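Local coordinates for Lmo2470 protein (PDB 5HL3) that is an internalin of the leucine-rich repeat type that interacts with host afadin, facilitates crossing of the basement membrane, and binds calcium ions, at residues A[16-21]-A[64-69]; A[89-94]-A[120-125]; A[114-119]-A[140-145]. One frame throughout, in Å; residues are numbered along the deposited sequence.

Contact 1: A[16-21]-A[64-69]; sequences DVFPDD and QLLERA
R68 NE gives a hydrogen bond to V17 O at 2.8 Å. NH2 of the same guanidinium group gives a second, to D16 O at 3.0 Å. The two acceptors are consecutive backbone carbonyls at the end of helix 14-17. Both lie at the edge of the group, close to its plane, yet they are met differently. NH2 lies almost on the extended C=O line of D16, with an angle of 169° at the oxygen. NE comes to V17 O from above the carbonyl plane. The side chain of R68 is bent at chi3 (65°), which turns the NE and NH2 edge toward the helix end. Two bonds fix the rotation of the flat group, and P19 covers one of its faces, with P19 CD 3.5 Å from R68 NE. The positive charge probably also suits the carbonyl end of the helix.

Next to this grip the packing is apolar. L65 CD1 touches P19 CD at 3.9 Å and also reaches D20 CB. The ring of F18 swings back toward the other segment. Its CZ touches A69 CB at 3.7 Å, and its CE1 meets L66 CD2 at an oblique crossing. On the F18 side, V17 CG1 sits over the centre of one ring face, and the same methyl touches A69 CB. Helix 21-30 adds L23 and M27 to the F18 surroundings. D20 turns its carboxylate away to cap L23 N at the start of that helix.

P19 centres an inverse gamma turn between the two helices. The contact thus joins the helical N-terminal cap of the internalin to the 3-10 segment 65-68, which leads into strand 76-79 of the leucine-rich repeat sheet.

Contact 2: A[89-94]-A[120-125]; sequences FPDITT and QNYPEM
The carboxylate of D91 takes two successive backbone N-H groups of the facing loop. Q120 N binds D91 OD2 at 2.8 Å, nearly straight at 167°. N121 N binds D91 OD1 at 2.9 Å, on the syn lone pair. CG of D91 is anti to the backbone N (chi1 -169°), which carries both oxygens across to the 120-125 loop. The amide of N121 answers in the other direction: its ND2 makes a weak bond to D91 O at 3.3 Å.

Y122 runs past the same aspartate into the interior. Its hydroxyl donates to P90 O at 2.7 Å, and this carbonyl lies at the ring edge, in plane. D91 OD1 stands over one face of the Y122 ring, toward the rim. F89 CE2 comes within 3.5 Å of Y122 OH, the two side chains crossing at about a right angle.

Water also links the loops. One molecule reaches I92 O and N121 O, and a second reaches N121 O and, weakly, T93 O. The D91 carboxylate thus satisfies two backbone N-H groups, and P90 O satisfies the hydroxyl of buried Y122, so the loops are joined mainly by side-chain to backbone bonds.

Contact 3: A[114-119]-A[140-145]; sequences LSLPNY and PDFTGM
L116 is the first residue of 114-119 to meet the next loop. Its CD2 touches F142 CE1 at 3.7 Å, arriving at the edge of the ring and in its plane. The two side chains cross at about a right angle. One face of the F142 ring is already covered by P140 O, from two residues earlier in the same segment. The ring of P140 packs against the backbone of L116, with CD 3.3 Å from L116 O, and also against L116 CG. P117 adds little beyond its carbonyl, which lies near P140 CG.

N118 carries the polar part. With CG anti to the backbone N (chi1 -178°), the amide extends toward T143. T143 N donates to N118 OD1 at 3.0 Å, in the carbonyl plane and on a lone pair. N118 ND2 donates to T143 OG1, also at 3.0 Å. The two bonds hold the amide by both ends and set which end is oxygen. OD1 accepts a further bond from a water, which also donates to Y119 O and accepts from G144 N.

Y119 closes the segment. Its O is met by G144 CA in a CH...O contact of 3.5 Å, and a second water donates to G144 O and, weakly, to Y119 O. The selenium of selenomethionine M145 packs on Y119 CB at 4.1 Å and approaches the ring obliquely, as a Met-aromatic contact.

Apart from L114, which ends strand 113-114, both segments are loop. They lead toward strands 127-129 and 150-152 of the parallel repeat sheet. Y119 also packs on L101 of strand 100-103.

The contacts run from the helical N-terminal part into the first repeats. Contact 1 joins contact 2 through T94, whose OG1 lies 3.1 Å from L66 O, probably as a hydrogen bond; I92 CD1 also packs on L66 CB. Contacts 2 and 3 lie closer, with centres 10 Å apart, and their segments alternate along the chain. Y119 OH is 2.7 Å from F89 O, and Q120 NE2 is 3.0 Å from T143 OG1, both probable hydrogen bonds. Contacts 1 and 3 do not touch. A calcium ion lies about 7 Å from the side chain of D141 in contact 3, and one lies about 13 Å from that of D16 in contact 1. D141 OD2 is hydrogen-bonded to N167 ND2, and N167 is a calcium ligand.

Contact 1: A[16-21]-A[64-69]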
ATOM      1  N   ASP A  16      -1.658 -19.120 -37.769  1.00 13.38           N
ATOM      2  CA  ASP A  16      -0.362 -19.737 -38.028  1.00 13.55           C
ATOM      3  C   ASP A  16       0.766 -18.977 -37.310  1.00 13.19           C
ATOM      4  O   ASP A  16       1.710 -19.596 -36.778  1.00 13.40           O
ATOM      5  CB  ASP A  16      -0.094 -19.830 -39.519  1.00 13.74           C
ATOM      6  CG  ASP A  16      -1.093 -20.758 -40.246  1.00 14.59           C
ATOM      7  OD1 ASP A  16      -1.661 -21.687 -39.633  1.00 15.99           O
ATOM      8  OD2 ASP A  16      -1.222 -20.540 -41.424  1.00 15.23           O
ATOM      9  N   VAL A  17       0.658 -17.646 -37.217  1.00 12.73           N
ATOM     10  CA  VAL A  17       1.657 -16.856 -36.487  1.00 12.46           C
ATOM     11  C   VAL A  17       1.554 -17.094 -34.981  1.00 12.45           C
ATOM     12  O   VAL A  17       2.567 -17.206 -34.299  1.00 12.53           O
ATOM     13  CB  VAL A  17       1.444 -15.345 -36.771  1.00 12.08           C
ATOM     14  CG1 VAL A  17       2.477 -14.504 -36.018  1.00 11.90           C
ATOM     15  CG2 VAL A  17       1.494 -15.043 -38.275  1.00 12.13           C
ATOM     16  N   PHE A  18       0.332 -17.234 -34.500  1.00 12.45           N
ATOM     17  CA  PHE A  18       0.036 -17.365 -33.062  1.00 12.44           C
ATOM     18  C   PHE A  18      -0.780 -18.656 -32.862  1.00 12.86           C
ATOM     19  O   PHE A  18      -1.991 -18.605 -32.721  1.00 12.88           O
ATOM     20  CB  PHE A  18      -0.775 -16.154 -32.614  1.00 12.11           C
ATOM     21  CG  PHE A  18      -0.105 -14.832 -32.900  1.00 11.80           C
ATOM     22  CD1 PHE A  18       1.017 -14.414 -32.193  1.00 11.73           C
ATOM     23  CD2 PHE A  18      -0.612 -13.985 -33.858  1.00 11.67           C
ATOM     24  CE1 PHE A  18       1.605 -13.176 -32.447  1.00 11.54           C
ATOM     25  CE2 PHE A  18      -0.035 -12.730 -34.106  1.00 11.47           C
ATOM     26  CZ  PHE A  18       1.072 -12.327 -33.387  1.00 11.41           C
ATOM     27  N   PRO A  19      -0.110 -19.811 -32.824  1.00 13.27           N
ATOM     28  CA  PRO A  19      -0.805 -21.111 -32.860  1.00 13.81           C
ATOM     29  C   PRO A  19      -1.346 -21.538 -31.489  1.00 13.98           C
ATOM     30  O   PRO A  19      -0.910 -22.514 -30.892  1.00 14.43           O
ATOM     31  CB  PRO A  19       0.275 -22.058 -33.402  1.00 14.25           C
ATOM     32  CG  PRO A  19       1.530 -21.466 -32.901  1.00 14.03           C
ATOM     33  CD  PRO A  19       1.339 -19.980 -33.004  1.00 13.39           C
ATOM     34  N   ASP A  20      -2.348 -20.809 -31.043  1.00 13.70           N
ATOM     35  CA  ASP A  20      -3.038 -21.069 -29.783  1.00 13.89           C
ATOM     36  C   ASP A  20      -4.389 -20.406 -29.919  1.00 13.93           C
ATOM     37  O   ASP A  20      -4.463 -19.234 -30.324  1.00 13.29           O
ATOM     38  CB  ASP A  20      -2.285 -20.490 -28.596  1.00 13.74           C
ATOM     39  CG  ASP A  20      -3.065 -20.652 -27.303  1.00 13.98           C
ATOM     40  OD1 ASP A  20      -3.087 -21.798 -26.778  1.00 14.82           O
ATOM     41  OD2 ASP A  20      -3.682 -19.667 -26.823  1.00 13.80           O
ATOM     42  N   ASP A  21      -5.454 -21.101 -29.577  1.00 14.72           N
ATOM     43  CA  ASP A  21      -6.792 -20.564 -29.845  1.00 15.23           C
ATOM     44  C   ASP A  21      -7.043 -19.236 -29.145  1.00 14.24           C
ATOM     45  O   ASP A  21      -7.491 -18.276 -29.775  1.00 14.03           O
ATOM     46  CB  ASP A  21      -7.873 -21.592 -29.512  1.00 16.96           C
ATOM     47  CG  ASP A  21      -7.866 -22.801 -30.493  1.00 18.79           C
ATOM     48  OD1 ASP A  21      -7.280 -22.747 -31.594  1.00 20.51           O
ATOM     49  OD2 ASP A  21      -8.484 -23.819 -30.160  1.00 22.97           O
ATOM     50  N   GLN A  64       4.138 -16.963 -24.594  1.00 13.69           N
ATOM     51  CA  GLN A  64       5.488 -16.947 -25.167  1.00 14.33           C
ATOM     52  C   GLN A  64       5.477 -16.914 -26.704  1.00 13.52           C
ATOM     53  O   GLN A  64       6.452 -16.459 -27.315  1.00 13.36           O
ATOM     54  CB  GLN A  64       6.226 -18.202 -24.707  1.00 15.98           C
ATOM     55  CG  GLN A  64       7.691 -18.231 -25.046  1.00 17.94           C
ATOM     56  CD  GLN A  64       8.524 -17.550 -24.002  1.00 19.68           C
ATOM     57  OE1 GLN A  64       8.232 -17.650 -22.772  1.00 22.82           O
ATOM     58  NE2 GLN A  64       9.607 -16.930 -24.437  1.00 21.52           N
ATOM     59  N   LEU A  65       4.394 -17.383 -27.328  1.00 13.12           N
ATOM     60  CA  LEU A  65       4.277 -17.374 -28.787  1.00 12.97           C
ATOM     61  C   LEU A  65       4.317 -15.958 -29.357  1.00 12.54           C
ATOM     62  O   LEU A  65       4.497 -15.795 -30.553  1.00 12.46           O
ATOM     63  CB  LEU A  65       3.006 -18.082 -29.258  1.00 12.95           C
ATOM     64  CG  LEU A  65       2.867 -19.564 -28.853  1.00 13.49           C
ATOM     65  CD1 LEU A  65       1.428 -20.014 -29.066  1.00 13.48           C
ATOM     66  CD2 LEU A  65       3.847 -20.443 -29.629  1.00 13.95           C
ATOM     67  N   LEU A  66       4.143 -14.936 -28.529  1.00 12.32           N
ATOM     68  CA  LEU A  66       4.308 -13.564 -29.003  1.00 12.05           C
ATOM     69  C   LEU A  66       5.699 -13.290 -29.557  1.00 12.24           C
ATOM     70  O   LEU A  66       5.873 -12.362 -30.370  1.00 12.09           O
ATOM     71  CB  LEU A  66       3.994 -12.555 -27.881  1.00 11.94           C
ATOM     72  CG  LEU A  66       2.553 -12.405 -27.457  1.00 11.74           C
ATOM     73  CD1 LEU A  66       2.461 -11.472 -26.256  1.00 11.75           C
ATOM     74  CD2 LEU A  66       1.657 -11.887 -28.571  1.00 11.51           C
ATOM     75  N   GLU A  67       6.680 -14.120 -29.207  1.00 12.66           N
ATOM     76  CA  GLU A  67       8.040 -13.933 -29.757  1.00 12.96           C
ATOM     77  C   GLU A  67       8.127 -14.308 -31.250  1.00 12.94           C
ATOM     78  O   GLU A  67       9.151 -14.090 -31.878  1.00 13.18           O
ATOM     79  CB  GLU A  67       9.068 -14.705 -28.956  1.00 13.92           C
ATOM     80  CG  GLU A  67       8.979 -16.214 -29.128  1.00 14.85           C
ATOM     81  CD  GLU A  67       9.716 -16.997 -28.069  1.00 16.22           C
ATOM     82  OE1 GLU A  67      10.489 -16.413 -27.263  1.00 17.90           O
ATOM     83  OE2 GLU A  67       9.537 -18.227 -28.015  1.00 17.57           O
ATOM     84  N   ARG A  68       7.039 -14.849 -31.804  1.00 12.72           N
ATOM     85  CA  ARG A  68       6.987 -15.207 -33.225  1.00 12.74           C
ATOM     86  C   ARG A  68       6.638 -14.020 -34.109  1.00 12.38           C
ATOM     87  O   ARG A  68       6.626 -14.166 -35.321  1.00 12.40           O
ATOM     88  CB  ARG A  68       5.970 -16.319 -33.443  1.00 12.78           C
ATOM     89  CG  ARG A  68       6.378 -17.624 -32.739  1.00 13.28           C
ATOM     90  CD  ARG A  68       5.193 -18.547 -32.529  1.00 13.34           C
ATOM     91  NE  ARG A  68       4.600 -19.031 -33.781  1.00 13.40           N
ATOM     92  CZ  ARG A  68       4.853 -20.208 -34.348  1.00 13.90           C
ATOM     93  NH1 ARG A  68       5.752 -21.030 -33.837  1.00 14.43           N
ATOM     94  NH2 ARG A  68       4.221 -20.547 -35.454  1.00 13.96           N
ATOM     95  N   ALA A  69       6.360 -12.860 -33.521  1.00 12.13           N
ATOM     96  CA  ALA A  69       6.019 -11.658 -34.296  1.00 11.89           C
ATOM     97  C   ALA A  69       6.757 -10.455 -33.738  1.00 11.95           C
ATOM     98  O   ALA A  69       6.921 -10.338 -32.525  1.00 12.02           O
ATOM     99  CB  ALA A  69       4.510 -11.398 -34.254  1.00 11.61           C
TER

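Contact 2: A[89-94]-A[120-125]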
ATOM      1  N   PHE A  89       4.040 -12.672 -17.387  1.00 12.53           N
ATOM      2  CA  PHE A  89       4.198 -12.164 -18.749  1.00 12.55           C
ATOM      3  C   PHE A  89       5.660 -12.399 -19.120  1.00 12.69           C
ATOM      4  O   PHE A  89       6.541 -11.993 -18.388  1.00 12.63           O
ATOM      5  CB  PHE A  89       3.806 -10.683 -18.877  1.00 12.33           C
ATOM      6  CG  PHE A  89       3.790 -10.228 -20.291  1.00 12.39           C
ATOM      7  CD1 PHE A  89       2.752 -10.593 -21.135  1.00 12.48           C
ATOM      8  CD2 PHE A  89       4.845  -9.521 -20.823  1.00 12.40           C
ATOM      9  CE1 PHE A  89       2.763 -10.235 -22.477  1.00 12.57           C
ATOM     10  CE2 PHE A  89       4.856  -9.165 -22.156  1.00 12.50           C
ATOM     11  CZ  PHE A  89       3.816  -9.529 -22.976  1.00 12.58           C
ATOM     12  N   PRO A  90       5.925 -13.081 -20.235  1.00 12.90           N
ATOM     13  CA  PRO A  90       7.304 -13.461 -20.529  1.00 13.10           C
ATOM     14  C   PRO A  90       8.221 -12.304 -20.924  1.00 13.04           C
ATOM     15  O   PRO A  90       7.749 -11.262 -21.373  1.00 12.88           O
ATOM     16  CB  PRO A  90       7.141 -14.450 -21.675  1.00 13.36           C
ATOM     17  CG  PRO A  90       5.956 -13.923 -22.412  1.00 13.24           C
ATOM     18  CD  PRO A  90       5.007 -13.488 -21.311  1.00 13.01           C
ATOM     19  N   ASP A  91       9.519 -12.517 -20.735  1.00 13.20           N
ATOM     20  CA  ASP A  91      10.570 -11.563 -21.104  1.00 13.22           C
ATOM     21  C   ASP A  91      11.019 -11.935 -22.523  1.00 13.48           C
ATOM     22  O   ASP A  91      11.963 -12.687 -22.706  1.00 14.02           O
ATOM     23  CB  ASP A  91      11.716 -11.699 -20.075  1.00 13.31           C
ATOM     24  CG  ASP A  91      12.747 -10.610 -20.167  1.00 13.34           C
ATOM     25  OD1 ASP A  91      12.564  -9.613 -20.897  1.00 13.26           O
ATOM     26  OD2 ASP A  91      13.774 -10.729 -19.479  1.00 13.47           O
ATOM     27  N   ILE A  92      10.289 -11.465 -23.532  1.00 13.43           N
ATOM     28  CA  ILE A  92      10.559 -11.807 -24.933  1.00 13.68           C
ATOM     29  C   ILE A  92      11.250 -10.642 -25.622  1.00 13.73           C
ATOM     30  O   ILE A  92      11.242  -9.515 -25.094  1.00 13.54           O
ATOM     31  CB  ILE A  92       9.275 -12.228 -25.687  1.00 13.67           C
ATOM     32  CG1 ILE A  92       8.213 -11.109 -25.656  1.00 13.40           C
ATOM     33  CG2 ILE A  92       8.693 -13.505 -25.064  1.00 13.71           C
ATOM     34  CD1 ILE A  92       7.039 -11.346 -26.559  1.00 13.44           C
ATOM     35  N   THR A  93      11.838 -10.899 -26.784  1.00 14.01           N
ATOM     36  CA  THR A  93      12.666  -9.906 -27.447  1.00 14.14           C
ATOM     37  C   THR A  93      11.944  -9.075 -28.505  1.00 14.11           C
ATOM     38  O   THR A  93      12.561  -8.213 -29.113  1.00 14.25           O
ATOM     39  CB  THR A  93      13.846 -10.602 -28.166  1.00 14.53           C
ATOM     40  OG1 THR A  93      13.332 -11.517 -29.124  1.00 14.70           O
ATOM     41  CG2 THR A  93      14.764 -11.312 -27.155  1.00 14.63           C
ATOM     42  N   THR A  94      10.652  -9.314 -28.707  1.00 13.97           N
ATOM     43  CA  THR A  94       9.926  -8.696 -29.817  1.00 14.01           C
ATOM     44  C   THR A  94       8.999  -7.549 -29.436  1.00 13.76           C
ATOM     45  O   THR A  94       8.168  -7.153 -30.232  1.00 13.78           O
ATOM     46  CB  THR A  94       9.111  -9.769 -30.571  1.00 14.12           C
ATOM     47  OG1 THR A  94       8.244 -10.424 -29.653  1.00 13.93           O
ATOM     48  CG2 THR A  94      10.053 -10.809 -31.226  1.00 14.45           C
ATOM     49  N   GLN A 120      14.749  -8.205 -18.722  1.00 13.30           N
ATOM     50  CA  GLN A 120      15.904  -7.668 -19.400  1.00 13.55           C
ATOM     51  C   GLN A 120      15.622  -7.088 -20.776  1.00 13.59           C
ATOM     52  O   GLN A 120      16.442  -6.304 -21.283  1.00 13.77           O
ATOM     53  CB  GLN A 120      16.991  -8.749 -19.540  1.00 13.91           C
ATOM     54  CG  GLN A 120      17.462  -9.315 -18.194  1.00 13.96           C
ATOM     55  CD  GLN A 120      18.126  -8.262 -17.348  1.00 13.93           C
ATOM     56  OE1 GLN A 120      19.067  -7.591 -17.812  1.00 14.31           O
ATOM     57  NE2 GLN A 120      17.679  -8.104 -16.119  1.00 13.72           N
ATOM     58  N   ASN A 121      14.493  -7.453 -21.388  1.00 13.46           N
ATOM     59  CA  ASN A 121      14.230  -7.056 -22.773  1.00 13.54           C
ATOM     60  C   ASN A 121      13.278  -5.868 -22.917  1.00 13.32           C
ATOM     61  O   ASN A 121      12.893  -5.526 -24.034  1.00 13.38           O
ATOM     62  CB  ASN A 121      13.711  -8.249 -23.586  1.00 13.64           C
ATOM     63  CG  ASN A 121      14.739  -9.340 -23.714  1.00 13.95           C
ATOM     64  OD1 ASN A 121      15.887  -9.072 -24.064  1.00 14.32           O
ATOM     65  ND2 ASN A 121      14.327 -10.563 -23.464  1.00 13.97           N
ATOM     66  N   TYR A 122      12.944  -5.216 -21.807  1.00 13.09           N
ATOM     67  CA  TYR A 122      12.063  -4.038 -21.811  1.00 12.91           C
ATOM     68  C   TYR A 122      12.777  -2.868 -21.142  1.00 12.92           C
ATOM     69  O   TYR A 122      12.318  -2.360 -20.117  1.00 12.72           O
ATOM     70  CB  TYR A 122      10.731  -4.341 -21.094  1.00 12.63           C
ATOM     71  CG  TYR A 122      10.071  -5.620 -21.565  1.00 12.65           C
ATOM     72  CD1 TYR A 122       9.845  -5.862 -22.932  1.00 12.80           C
ATOM     73  CD2 TYR A 122       9.626  -6.587 -20.663  1.00 12.55           C
ATOM     74  CE1 TYR A 122       9.261  -7.027 -23.368  1.00 12.85           C
ATOM     75  CE2 TYR A 122       9.020  -7.763 -21.105  1.00 12.61           C
ATOM     76  CZ  TYR A 122       8.841  -7.980 -22.465  1.00 12.76           C
ATOM     77  OH  TYR A 122       8.249  -9.140 -22.951  1.00 12.86           O
ATOM     78  N   PRO A 123      13.891  -2.424 -21.717  1.00 13.19           N
ATOM     79  CA  PRO A 123      14.670  -1.347 -21.074  1.00 13.26           C
ATOM     80  C   PRO A 123      13.966  -0.008 -20.958  1.00 13.14           C
ATOM     81  O   PRO A 123      14.412   0.837 -20.188  1.00 13.15           O
ATOM     82  CB  PRO A 123      15.894  -1.220 -21.982  1.00 13.63           C
ATOM     83  CG  PRO A 123      15.429  -1.682 -23.296  1.00 13.71           C
ATOM     84  CD  PRO A 123      14.481  -2.809 -23.011  1.00 13.47           C
ATOM     85  N   GLU A 124      12.889   0.204 -21.713  1.00 13.06           N
ATOM     86  CA  GLU A 124      12.132   1.437 -21.630  1.00 13.12           C
ATOM     87  C   GLU A 124      10.944   1.339 -20.686  1.00 12.67           C
ATOM     88  O   GLU A 124      10.131   2.255 -20.618  1.00 12.60           O
ATOM     89  CB  GLU A 124      11.682   1.888 -23.033  1.00 13.96           C
ATOM     90  CG  GLU A 124      12.890   2.100 -23.956  1.00 15.40           C
ATOM     91  CD  GLU A 124      12.564   2.351 -25.411  1.00 17.05           C
ATOM     92  OE1 GLU A 124      11.418   2.569 -25.756  1.00 19.24           O
ATOM     93  OE2 GLU A 124      13.493   2.338 -26.226  1.00 20.63           O
HETATM   94  N   MSE A 125      10.838   0.265 -19.908  1.00 12.51           N
HETATM   95  CA  MSE A 125       9.686   0.165 -18.988  1.00 12.25           C
HETATM   96  C   MSE A 125       9.597   1.355 -18.059  1.00 12.18           C
HETATM   97  O   MSE A 125      10.572   1.728 -17.422  1.00 12.25           O
HETATM   98  CB  MSE A 125       9.779  -1.105 -18.152  1.00 12.14           C
HETATM   99  CG  MSE A 125       8.449  -1.432 -17.437  1.00 11.92           C
HETATM  100 SE   MSE A 125       7.100  -2.206 -18.611  1.00 12.05          SE
HETATM  101  CE  MSE A 125       7.759  -4.051 -18.542  1.00 12.05           C
TER
HETATM  102  O   HOH W   1      11.317  -7.011 -26.214  1.00 12.71           O
HETATM  103  O   HOH W   2      14.076  -6.193 -26.764  0.50 20.36           O

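Contact 3: A[114-119]-A[140-145]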
ATOM      1  N   LEU A 114       0.898 -14.357  -9.544  1.00 12.61           N
ATOM      2  CA  LEU A 114       1.780 -13.838 -10.590  1.00 12.50           C
ATOM      3  C   LEU A 114       3.203 -13.710 -10.096  1.00 12.49           C
ATOM      4  O   LEU A 114       3.415 -13.355  -8.942  1.00 12.43           O
ATOM      5  CB  LEU A 114       1.362 -12.420 -11.043  1.00 12.23           C
ATOM      6  CG  LEU A 114       0.021 -12.296 -11.780  1.00 12.23           C
ATOM      7  CD1 LEU A 114      -0.257 -10.825 -12.004  1.00 12.00           C
ATOM      8  CD2 LEU A 114       0.019 -13.064 -13.106  1.00 12.39           C
ATOM      9  N   SER A 115       4.182 -14.017 -10.945  0.50 12.58           N
ATOM     10  CA  SER A 115       5.584 -13.725 -10.638  0.50 12.59           C
ATOM     11  C   SER A 115       6.045 -12.519 -11.450  0.50 12.39           C
ATOM     12  O   SER A 115       5.493 -12.245 -12.519  0.50 12.33           O
ATOM     13  CB  SER A 115       6.494 -14.935 -10.887  0.50 12.90           C
ATOM     14  OG  SER A 115       6.372 -15.415 -12.223  0.50 13.01           O
ATOM     15  N   LEU A 116       7.055 -11.821 -10.921  1.00 12.33           N
ATOM     16  CA  LEU A 116       7.634 -10.638 -11.529  1.00 12.20           C
ATOM     17  C   LEU A 116       9.079 -10.937 -11.909  1.00 12.40           C
ATOM     18  O   LEU A 116       9.968 -10.886 -11.060  1.00 12.47           O
ATOM     19  CB  LEU A 116       7.535  -9.414 -10.602  1.00 11.99           C
ATOM     20  CG  LEU A 116       8.183  -8.130 -11.145  1.00 11.90           C
ATOM     21  CD1 LEU A 116       7.809  -7.816 -12.587  1.00 11.88           C
ATOM     22  CD2 LEU A 116       7.845  -6.957 -10.243  1.00 11.72           C
ATOM     23  N   PRO A 117       9.331 -11.255 -13.182  1.00 12.51           N
ATOM     24  CA  PRO A 117      10.694 -11.499 -13.627  1.00 12.73           C
ATOM     25  C   PRO A 117      11.588 -10.280 -13.521  1.00 12.67           C
ATOM     26  O   PRO A 117      11.107  -9.154 -13.530  1.00 12.45           O
ATOM     27  CB  PRO A 117      10.522 -11.848 -15.126  1.00 12.83           C
ATOM     28  CG  PRO A 117       9.162 -12.261 -15.278  1.00 12.74           C
ATOM     29  CD  PRO A 117       8.366 -11.543 -14.254  1.00 12.49           C
ATOM     30  N   ASN A 118      12.899 -10.521 -13.465  1.00 12.91           N
ATOM     31  CA  ASN A 118      13.862  -9.436 -13.549  1.00 12.93           C
ATOM     32  C   ASN A 118      14.034  -9.139 -15.059  1.00 13.00           C
ATOM     33  O   ASN A 118      15.051  -9.470 -15.662  1.00 13.27           O
ATOM     34  CB  ASN A 118      15.152  -9.879 -12.868  1.00 13.20           C
ATOM     35  CG  ASN A 118      16.211  -8.803 -12.863  1.00 13.28           C
ATOM     36  OD1 ASN A 118      15.917  -7.611 -12.964  1.00 13.09           O
ATOM     37  ND2 ASN A 118      17.472  -9.237 -12.799  1.00 13.61           N
ATOM     38  N   TYR A 119      13.043  -8.473 -15.630  1.00 12.78           N
ATOM     39  CA  TYR A 119      12.983  -8.281 -17.083  1.00 12.85           C
ATOM     40  C   TYR A 119      14.243  -7.637 -17.621  1.00 13.06           C
ATOM     41  O   TYR A 119      14.697  -6.604 -17.097  1.00 13.01           O
ATOM     42  CB  TYR A 119      11.796  -7.387 -17.464  1.00 12.61           C
ATOM     43  CG  TYR A 119      10.439  -8.037 -17.289  1.00 12.46           C
ATOM     44  CD1 TYR A 119      10.052  -9.113 -18.088  1.00 12.59           C
ATOM     45  CD2 TYR A 119       9.544  -7.567 -16.364  1.00 12.24           C
ATOM     46  CE1 TYR A 119       8.807  -9.710 -17.950  1.00 12.50           C
ATOM     47  CE2 TYR A 119       8.287  -8.135 -16.229  1.00 12.15           C
ATOM     48  CZ  TYR A 119       7.945  -9.214 -17.003  1.00 12.28           C
ATOM     49  OH  TYR A 119       6.700  -9.787 -16.829  1.00 12.23           O
ATOM     50  N   PRO A 140      12.122  -8.712  -7.622  1.00 12.42           N
ATOM     51  CA  PRO A 140      13.570  -8.667  -7.922  1.00 12.65           C
ATOM     52  C   PRO A 140      14.192  -7.304  -7.667  1.00 12.58           C
ATOM     53  O   PRO A 140      13.502  -6.263  -7.748  1.00 12.35           O
ATOM     54  CB  PRO A 140      13.645  -8.985  -9.427  1.00 12.71           C
ATOM     55  CG  PRO A 140      12.301  -8.895  -9.944  1.00 12.49           C
ATOM     56  CD  PRO A 140      11.300  -8.905  -8.835  1.00 12.33           C
ATOM     57  N   ASP A 141      15.502  -7.295  -7.368  1.00 12.83           N
ATOM     58  CA  ASP A 141      16.257  -6.047  -7.334  1.00 12.85           C
ATOM     59  C   ASP A 141      16.587  -5.779  -8.827  1.00 12.92           C
ATOM     60  O   ASP A 141      17.626  -6.161  -9.321  1.00 13.20           O
ATOM     61  CB  ASP A 141      17.500  -6.195  -6.464  1.00 13.14           C
ATOM     62  CG  ASP A 141      18.245  -4.892  -6.263  1.00 13.19           C
ATOM     63  OD1 ASP A 141      17.693  -3.813  -6.552  1.00 12.98           O
ATOM     64  OD2 ASP A 141      19.421  -4.967  -5.821  1.00 14.05           O
ATOM     65  N   PHE A 142      15.652  -5.121  -9.499  1.00 12.68           N
ATOM     66  CA  PHE A 142      15.687  -4.980 -10.960  1.00 12.72           C
ATOM     67  C   PHE A 142      17.022  -4.503 -11.475  1.00 13.00           C
ATOM     68  O   PHE A 142      17.562  -3.523 -10.969  1.00 13.05           O
ATOM     69  CB  PHE A 142      14.649  -3.973 -11.444  1.00 12.48           C
ATOM     70  CG  PHE A 142      13.269  -4.191 -10.886  1.00 12.22           C
ATOM     71  CD1 PHE A 142      12.452  -5.236 -11.338  1.00 12.17           C
ATOM     72  CD2 PHE A 142      12.773  -3.325  -9.905  1.00 12.05           C
ATOM     73  CE1 PHE A 142      11.196  -5.403 -10.793  1.00 11.98           C
ATOM     74  CE2 PHE A 142      11.514  -3.472  -9.392  1.00 11.86           C
ATOM     75  CZ  PHE A 142      10.737  -4.508  -9.837  1.00 11.82           C
ATOM     76  N   THR A 143      17.514  -5.148 -12.521  1.00 13.20           N
ATOM     77  CA  THR A 143      18.782  -4.746 -13.152  1.00 13.52           C
ATOM     78  C   THR A 143      18.616  -4.323 -14.586  1.00 13.55           C
ATOM     79  O   THR A 143      19.583  -3.859 -15.165  1.00 13.86           O
ATOM     80  CB  THR A 143      19.821  -5.893 -13.115  1.00 13.86           C
ATOM     81  OG1 THR A 143      19.255  -7.046 -13.743  1.00 13.85           O
ATOM     82  CG2 THR A 143      20.271  -6.228 -11.695  1.00 13.94           C
ATOM     83  N   GLY A 144      17.425  -4.485 -15.172  1.00 13.31           N
ATOM     84  CA  GLY A 144      17.225  -4.206 -16.619  1.00 13.37           C
ATOM     85  C   GLY A 144      16.217  -3.126 -16.974  1.00 13.14           C
ATOM     86  O   GLY A 144      15.859  -2.970 -18.164  1.00 13.17           O
HETATM   87  N   MSE A 145      15.752  -2.367 -15.986  1.00 12.93           N
HETATM   88  CA  MSE A 145      14.715  -1.346 -16.229  1.00 12.74           C
HETATM   89  C   MSE A 145      15.140  -0.049 -15.610  1.00 12.77           C
HETATM   90  O   MSE A 145      14.543   0.447 -14.648  1.00 12.59           O
HETATM   91  CB  MSE A 145      13.381  -1.831 -15.700  1.00 12.48           C
HETATM   92  CG  MSE A 145      12.846  -3.013 -16.523  1.00 12.73           C
HETATM   93 SE   MSE A 145      11.070  -3.652 -16.006  1.00 13.12          SE
HETATM   94  CE  MSE A 145      11.536  -4.372 -14.259  1.00 12.98           C
TER
HETATM   95  O   HOH W   3      14.852  -5.648 -14.554  1.00 11.73           O
HETATM   96  O   HOH W   4      14.029  -4.876 -19.239  1.00 12.06           O